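Local coordinates for protein phosphoglycerate kinase (Coxiella burnetii, PDB 4NG4) that catalyses the reversible transfer of a phosphoryl group between 3-phosphoglycerate and ATP, giving 1,3-bisphosphoglycerate and ADP, in glycolysis, at residues A[198-201]-A[207-210]; A[229-234]-A[251-256]. All coordinates share one frame; numbering follows the deposited sequence.

Contact 1 (A[198-201]-A[207-210]); sequences AVVG and TKIH. With ADP (adenosine-5'-diphosphate), chain E.
The ammonium group of K208 is gripped from several sides at the end of strand 196-202. NZ donates to O2A on the alpha-phosphate of ADP at 2.7 Å, and to O3B on the beta-phosphate at 2.8 Å, so one amine clasps both phosphates of the nucleotide. A third bond, longer at 3.2 Å, runs from K208 NZ to the carbonyl oxygen of G201. The amine meets that oxygen almost head-on, with a C=O...N angle of 175°. Outside the two segments the side-chain oxygen OD1 of N323 also accepts from NZ, so protein and nucleotide together surround the buried amine and probably fix its position. ADP is also hydrogen-bonded to S203, E330, D358 and T359.

The aliphatic part of the lysine makes the rest of the contact. CG stands opposite the carbonyl carbon (chi1 -62°), and from there the chain runs extended to the phosphates, a shape that carries NZ from the start of the helix over to the strand end. On the way CD passes CG1 of V200 at 4.1 Å, the two side chains running past each other in opposite senses. V200 also packs on L212 and L215 of helix 209-216, so the same valine lies against both the lysine stem and the helix that follows it. G201 meets the lysine through its main chain, with the carbonyl doing the work.

K208 is the N-cap residue of helix 209-216. A strand end, a connecting loop and a helix start thus meet at the bound nucleotide, as is typical of the nucleotide site in the Rossmann-like C-terminal domain of phosphoglycerate kinases.

Contact 2 (A[229-234]-A[251-256]); sequences ANTFLK and DAAQQF
A methyl group over an aromatic face is the main apolar element: CB of A253 sits above the centre of the F232 ring, 3.9 Å from its centroid and 13° off the ring normal, a CH-pi contact. T231 adds a second methyl contact, its CG2 lying 4.1 Å from CB of A253. With CG2 anti to the backbone N, the methyl of T231 is turned to A253, whereas OG1 bonds to the backbone of G227 and E246. CB of A253 thus rests against both T231 and F232, neighbours in sequence.

The aromatic pair comes next. F232 CE1 approaches F256 CD1 to 3.8 Å, while the ring centroids lie 5.9 Å apart with their planes at 73°, an inclined meeting of two rings. F256 also packs against L212 and L216 of helix 209-216 and L222 of strand 221-226. F232 touches V224 of that same strand.

As for the main chain, helices 229-234 and 251-256 cross at -79°, nearly perpendicular, with their axes 8.6 Å apart at closest approach. A253 lies at the closest approach of the backbones, its CA 5.6 Å from CA of F232. This helix-on-helix packing sets helix 227-235, which also lends N230 to the ADP pocket, beside strand 221-226 in the C-terminal nucleotide-binding alpha/beta domain of phosphoglycerate kinase.

Along the chain the two contacts follow in series, neither nested nor crossed. Contact 1 closes the short loop after strand 196-202, folding the start of helix 209-216 back onto the strand end; this helix then leads into strand 221-226, completing a beta-alpha-beta unit. Helix 227-235 leaves that edge strand, and contact 2 closes the longer loop that brings helix 250-263 back across helix 227-235. The centres lie 12 Å apart, and the nearest atoms remain about 5 Å from each other without touching. Helix 209-216 joins them through L212, which packs on V200 of contact 1 and on F256 of contact 2.

Contact 1 (A[198-201]-A[207-210])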
ATOM      1  N   ALA A 198       2.725   3.224 -15.781  1.00 24.54           N
ATOM      2  CA  ALA A 198       2.232   3.570 -14.458  1.00 23.72           C
ATOM      3  C   ALA A 198       0.982   4.404 -14.611  1.00 22.86           C
ATOM      4  O   ALA A 198       1.038   5.493 -15.174  1.00 23.25           O
ATOM      5  CB  ALA A 198       3.289   4.342 -13.700  1.00 23.56           C
ATOM      6  N   VAL A 199      -0.141   3.893 -14.118  1.00 22.82           N
ATOM      7  CA  VAL A 199      -1.412   4.633 -14.064  1.00 22.02           C
ATOM      8  C   VAL A 199      -1.594   5.221 -12.671  1.00 21.77           C
ATOM      9  O   VAL A 199      -1.477   4.511 -11.680  1.00 22.20           O
ATOM     10  CB  VAL A 199      -2.595   3.694 -14.356  1.00 22.66           C
ATOM     11  CG1 VAL A 199      -3.899   4.451 -14.417  1.00 20.73           C
ATOM     12  CG2 VAL A 199      -2.335   2.920 -15.649  1.00 23.75           C
ATOM     13  N   VAL A 200      -1.878   6.513 -12.591  1.00 21.30           N
ATOM     14  CA  VAL A 200      -1.961   7.203 -11.298  1.00 21.20           C
ATOM     15  C   VAL A 200      -3.203   8.096 -11.284  1.00 20.95           C
ATOM     16  O   VAL A 200      -3.287   9.064 -12.046  1.00 20.62           O
ATOM     17  CB  VAL A 200      -0.687   8.041 -11.039  1.00 21.29           C
ATOM     18  CG1 VAL A 200      -0.878   9.006  -9.842  1.00 20.87           C
ATOM     19  CG2 VAL A 200       0.508   7.115 -10.848  1.00 20.94           C
ATOM     20  N   GLY A 201      -4.165   7.744 -10.434  1.00 21.27           N
ATOM     21  CA  GLY A 201      -5.443   8.433 -10.358  1.00 21.10           C
ATOM     22  C   GLY A 201      -5.779   8.839  -8.938  1.00 21.64           C
ATOM     23  O   GLY A 201      -5.159   8.386  -7.979  1.00 22.33           O
ATOM     24  N   THR A 207      -1.353  15.084  -3.389  1.00 24.50           N
ATOM     25  CA  THR A 207      -1.104  13.913  -2.565  1.00 25.42           C
ATOM     26  C   THR A 207      -0.323  12.859  -3.322  1.00 24.81           C
ATOM     27  O   THR A 207       0.073  11.859  -2.724  1.00 25.47           O
ATOM     28  CB  THR A 207      -2.407  13.271  -2.136  1.00 25.25           C
ATOM     29  OG1 THR A 207      -3.217  13.100  -3.287  1.00 25.76           O
ATOM     30  CG2 THR A 207      -3.148  14.148  -1.157  1.00 26.60           C
ATOM     31  N   LYS A 208      -0.099  13.075  -4.621  1.00 23.70           N
ATOM     32  CA  LYS A 208       0.564  12.070  -5.455  1.00 23.38           C
ATOM     33  C   LYS A 208       1.707  12.579  -6.345  1.00 23.24           C
ATOM     34  O   LYS A 208       2.236  11.836  -7.187  1.00 22.72           O
ATOM     35  CB  LYS A 208      -0.505  11.330  -6.273  1.00 22.64           C
ATOM     36  CG  LYS A 208      -1.477  10.597  -5.355  1.00 23.15           C
ATOM     37  CD  LYS A 208      -2.132   9.390  -5.977  1.00 23.17           C
ATOM     38  CE  LYS A 208      -2.743   8.530  -4.862  1.00 23.72           C
ATOM     39  NZ  LYS A 208      -3.592   7.421  -5.357  1.00 24.58           N
ATOM     40  N   ILE A 209       2.117  13.824  -6.120  1.00 23.70           N
ATOM     41  CA  ILE A 209       3.134  14.469  -6.918  1.00 23.86           C
ATOM     42  C   ILE A 209       4.499  13.832  -6.702  1.00 25.26           C
ATOM     43  O   ILE A 209       5.313  13.755  -7.625  1.00 25.69           O
ATOM     44  CB  ILE A 209       3.211  15.964  -6.582  1.00 24.60           C
ATOM     45  CG1 ILE A 209       3.971  16.732  -7.679  1.00 25.14           C
ATOM     46  CG2 ILE A 209       3.851  16.184  -5.206  1.00 25.84           C
ATOM     47  CD1 ILE A 209       3.278  16.723  -9.009  1.00 22.79           C
ATOM     48  N   HIS A 210       4.765  13.387  -5.486  1.00 26.34           N
ATOM     49  CA  HIS A 210       6.078  12.833  -5.180  1.00 28.39           C
ATOM     50  C   HIS A 210       6.171  11.437  -5.800  1.00 27.60           C
ATOM     51  O   HIS A 210       7.242  10.990  -6.170  1.00 29.05           O
ATOM     52  CB  HIS A 210       6.330  12.839  -3.658  1.00 29.96           C
ATOM     53  CG  HIS A 210       7.714  12.436  -3.264  1.00 32.95           C
ATOM     54  ND1 HIS A 210       8.028  12.055  -1.977  1.00 36.15           N
ATOM     55  CD2 HIS A 210       8.867  12.345  -3.973  1.00 35.59           C
ATOM     56  CE1 HIS A 210       9.316  11.760  -1.902  1.00 37.16           C
ATOM     57  NE2 HIS A 210       9.847  11.921  -3.102  1.00 37.68           N
TER
HETATM   58  PB  ADP E 402      -6.677   5.280  -4.160  1.00 64.95           P
HETATM   59  O1B ADP E 402      -7.250   4.116  -4.930  1.00 64.55           O
HETATM   60  O2B ADP E 402      -7.225   5.395  -2.752  1.00 64.53           O
HETATM   61  O3B ADP E 402      -5.176   5.413  -4.263  1.00 64.85           O
HETATM   62  PA  ADP E 402      -7.107   8.097  -4.498  1.00 66.55           P
HETATM   63  O1A ADP E 402      -7.067   8.154  -2.990  1.00 67.34           O
HETATM   64  O2A ADP E 402      -5.972   8.737  -5.254  1.00 67.07           O
HETATM   65  O3A ADP E 402      -7.230   6.558  -4.988  1.00 65.49           O
HETATM   66  O5' ADP E 402      -8.505   8.792  -4.935  1.00 66.67           O
HETATM   67  C5' ADP E 402      -9.570   8.065  -5.563  1.00 66.13           C
HETATM   68  C4' ADP E 402     -10.920   8.666  -5.198  1.00 66.00           C
HETATM   69  O4' ADP E 402     -11.078   9.923  -5.868  1.00 66.11           O
HETATM   70  C3' ADP E 402     -12.082   7.760  -5.609  1.00 65.94           C
HETATM   71  O3' ADP E 402     -12.873   7.391  -4.470  1.00 65.17           O
HETATM   72  C2' ADP E 402     -12.869   8.555  -6.645  1.00 65.91           C
HETATM   73  O2' ADP E 402     -14.282   8.513  -6.431  1.00 65.35           O
HETATM   74  C1' ADP E 402     -12.340   9.988  -6.549  1.00 66.02           C
HETATM   75  N9  ADP E 402     -12.234  10.624  -7.902  1.00 65.91           N
HETATM   76  C8  ADP E 402     -11.477  10.200  -8.943  1.00 65.24           C
HETATM   77  N7  ADP E 402     -11.644  11.018 -10.015  1.00 65.17           N
HETATM   78  C5  ADP E 402     -12.514  11.990  -9.673  1.00 64.82           C
HETATM   79  C6  ADP E 402     -13.123  13.175 -10.328  1.00 64.00           C
HETATM   80  N6  ADP E 402     -12.834  13.507 -11.611  1.00 63.31           N
HETATM   81  N1  ADP E 402     -13.983  13.923  -9.589  1.00 64.63           N
HETATM   82  C2  ADP E 402     -14.306  13.633  -8.307  1.00 64.66           C
HETATM   83  N3  ADP E 402     -13.791  12.571  -7.657  1.00 65.14           N
HETATM   84  C4  ADP E 402     -12.907  11.728  -8.274  1.00 65.54           C

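Contact 2 (A[229-234]-A[251-256])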
ATOM      1  N   ALA A 229      -5.806  14.198 -13.473  1.00 19.36           N
ATOM      2  CA  ALA A 229      -5.894  14.470 -14.909  1.00 19.20           C
ATOM      3  C   ALA A 229      -6.578  15.802 -15.155  1.00 18.96           C
ATOM      4  O   ALA A 229      -6.139  16.588 -15.992  1.00 19.25           O
ATOM      5  CB  ALA A 229      -6.625  13.338 -15.635  1.00 18.95           C
ATOM      6  N   ASN A 230      -7.645  16.061 -14.417  1.00 18.58           N
ATOM      7  CA  ASN A 230      -8.337  17.342 -14.542  1.00 18.94           C
ATOM      8  C   ASN A 230      -7.401  18.542 -14.255  1.00 18.48           C
ATOM      9  O   ASN A 230      -7.465  19.565 -14.928  1.00 17.64           O
ATOM     10  CB  ASN A 230      -9.590  17.396 -13.636  1.00 19.29           C
ATOM     11  CG  ASN A 230     -10.631  16.315 -13.972  1.00 19.62           C
ATOM     12  OD1 ASN A 230     -11.419  15.893 -13.108  1.00 21.17           O
ATOM     13  ND2 ASN A 230     -10.639  15.867 -15.209  1.00 18.37           N
ATOM     14  N   THR A 231      -6.525  18.399 -13.269  1.00 18.53           N
ATOM     15  CA  THR A 231      -5.520  19.434 -13.004  1.00 19.41           C
ATOM     16  C   THR A 231      -4.570  19.594 -14.189  1.00 19.13           C
ATOM     17  O   THR A 231      -4.247  20.709 -14.571  1.00 19.43           O
ATOM     18  CB  THR A 231      -4.674  19.152 -11.712  1.00 19.69           C
ATOM     19  OG1 THR A 231      -5.536  18.996 -10.574  1.00 20.77           O
ATOM     20  CG2 THR A 231      -3.720  20.293 -11.435  1.00 20.53           C
ATOM     21  N   PHE A 232      -4.130  18.485 -14.769  1.00 18.73           N
ATOM     22  CA  PHE A 232      -3.171  18.538 -15.873  1.00 19.31           C
ATOM     23  C   PHE A 232      -3.770  19.170 -17.131  1.00 19.85           C
ATOM     24  O   PHE A 232      -3.145  20.027 -17.776  1.00 20.40           O
ATOM     25  CB  PHE A 232      -2.618  17.145 -16.186  1.00 19.30           C
ATOM     26  CG  PHE A 232      -1.441  16.749 -15.332  1.00 18.43           C
ATOM     27  CD1 PHE A 232      -0.160  17.074 -15.720  1.00 19.34           C
ATOM     28  CD2 PHE A 232      -1.625  16.046 -14.171  1.00 17.34           C
ATOM     29  CE1 PHE A 232       0.927  16.715 -14.959  1.00 20.23           C
ATOM     30  CE2 PHE A 232      -0.562  15.685 -13.400  1.00 18.31           C
ATOM     31  CZ  PHE A 232       0.730  16.022 -13.793  1.00 20.22           C
ATOM     32  N   LEU A 233      -4.984  18.743 -17.462  1.00 19.52           N
ATOM     33  CA  LEU A 233      -5.737  19.317 -18.558  1.00 20.05           C
ATOM     34  C   LEU A 233      -5.910  20.848 -18.425  1.00 20.78           C
ATOM     35  O   LEU A 233      -5.979  21.570 -19.426  1.00 21.79           O
ATOM     36  CB  LEU A 233      -7.108  18.642 -18.633  1.00 20.31           C
ATOM     37  CG  LEU A 233      -7.272  17.175 -19.084  1.00 19.64           C
ATOM     38  CD1 LEU A 233      -8.750  16.773 -19.095  1.00 18.68           C
ATOM     39  CD2 LEU A 233      -6.684  16.953 -20.463  1.00 18.77           C
ATOM     40  N   LYS A 234      -5.995  21.347 -17.197  1.00 20.48           N
ATOM     41  CA  LYS A 234      -6.191  22.773 -16.964  1.00 21.19           C
ATOM     42  C   LYS A 234      -4.847  23.530 -16.992  1.00 22.01           C
ATOM     43  O   LYS A 234      -4.782  24.694 -17.433  1.00 22.75           O
ATOM     44  CB  LYS A 234      -6.922  22.977 -15.634  1.00 21.02           C
ATOM     45  CG  LYS A 234      -7.197  24.424 -15.249  1.00 22.00           C
ATOM     46  CD  LYS A 234      -8.457  24.486 -14.452  1.00 22.82           C
ATOM     47  CE  LYS A 234      -8.552  25.698 -13.577  1.00 24.41           C
ATOM     48  NZ  LYS A 234      -9.816  25.516 -12.760  1.00 24.31           N
ATOM     49  N   ASP A 251       0.974  25.142 -11.804  1.00 26.40           N
ATOM     50  CA  ASP A 251       2.384  25.324 -12.135  1.00 27.82           C
ATOM     51  C   ASP A 251       3.179  24.029 -11.953  1.00 27.17           C
ATOM     52  O   ASP A 251       4.080  23.732 -12.745  1.00 27.51           O
ATOM     53  CB  ASP A 251       3.019  26.423 -11.273  1.00 29.91           C
ATOM     54  CG  ASP A 251       2.488  27.800 -11.592  1.00 30.78           C
ATOM     55  OD1 ASP A 251       1.757  27.944 -12.589  1.00 31.22           O
ATOM     56  OD2 ASP A 251       2.821  28.741 -10.844  1.00 32.19           O
ATOM     57  N   ALA A 252       2.856  23.280 -10.903  1.00 26.44           N
ATOM     58  CA  ALA A 252       3.527  22.008 -10.636  1.00 26.19           C
ATOM     59  C   ALA A 252       3.219  21.021 -11.750  1.00 24.98           C
ATOM     60  O   ALA A 252       4.118  20.386 -12.298  1.00 25.13           O
ATOM     61  CB  ALA A 252       3.098  21.440  -9.300  1.00 25.31           C
ATOM     62  N   ALA A 253       1.938  20.921 -12.088  1.00 23.90           N
ATOM     63  CA  ALA A 253       1.475  20.014 -13.133  1.00 22.91           C
ATOM     64  C   ALA A 253       2.076  20.374 -14.490  1.00 23.74           C
ATOM     65  O   ALA A 253       2.431  19.498 -15.278  1.00 23.74           O
ATOM     66  CB  ALA A 253      -0.042  20.025 -13.202  1.00 21.70           C
ATOM     67  N   GLN A 254       2.209  21.669 -14.750  1.00 24.86           N
ATOM     68  CA  GLN A 254       2.735  22.150 -16.023  1.00 25.88           C
ATOM     69  C   GLN A 254       4.196  21.810 -16.144  1.00 26.93           C
ATOM     70  O   GLN A 254       4.643  21.335 -17.178  1.00 27.86           O
ATOM     71  CB  GLN A 254       2.543  23.665 -16.157  1.00 27.11           C
ATOM     72  CG  GLN A 254       2.649  24.180 -17.603  1.00 28.33           C
ATOM     73  CD  GLN A 254       3.076  25.628 -17.704  1.00 30.74           C
ATOM     74  OE1 GLN A 254       3.257  26.327 -16.700  1.00 31.80           O
ATOM     75  NE2 GLN A 254       3.261  26.084 -18.928  1.00 33.35           N
ATOM     76  N   GLN A 255       4.936  22.051 -15.076  1.00 27.70           N
ATOM     77  CA  GLN A 255       6.358  21.746 -15.060  1.00 28.98           C
ATOM     78  C   GLN A 255       6.610  20.249 -15.121  1.00 27.98           C
ATOM     79  O   GLN A 255       7.597  19.807 -15.696  1.00 28.99           O
ATOM     80  CB  GLN A 255       6.990  22.305 -13.802  1.00 30.17           C
ATOM     81  CG  GLN A 255       8.495  22.273 -13.807  1.00 32.86           C
ATOM     82  CD  GLN A 255       9.043  22.397 -12.421  1.00 34.67           C
ATOM     83  OE1 GLN A 255       9.043  21.431 -11.644  1.00 33.86           O
ATOM     84  NE2 GLN A 255       9.503  23.595 -12.082  1.00 37.95           N
ATOM     85  N   PHE A 256       5.735  19.467 -14.508  1.00 26.21           N
ATOM     86  CA  PHE A 256       5.867  18.017 -14.583  1.00 25.59           C
ATOM     87  C   PHE A 256       5.626  17.526 -16.015  1.00 25.30           C
ATOM     88  O   PHE A 256       6.327  16.636 -16.502  1.00 25.55           O
ATOM     89  CB  PHE A 256       4.912  17.323 -13.619  1.00 24.24           C
ATOM     90  CG  PHE A 256       5.034  15.840 -13.641  1.00 23.89           C
ATOM     91  CD1 PHE A 256       4.355  15.092 -14.582  1.00 23.90           C
ATOM     92  CD2 PHE A 256       5.870  15.194 -12.762  1.00 24.58           C
ATOM     93  CE1 PHE A 256       4.485  13.719 -14.620  1.00 23.83           C
ATOM     94  CE2 PHE A 256       6.015  13.835 -12.805  1.00 25.21           C
ATOM     95  CZ  PHE A 256       5.321  13.091 -13.738  1.00 24.50           C
TER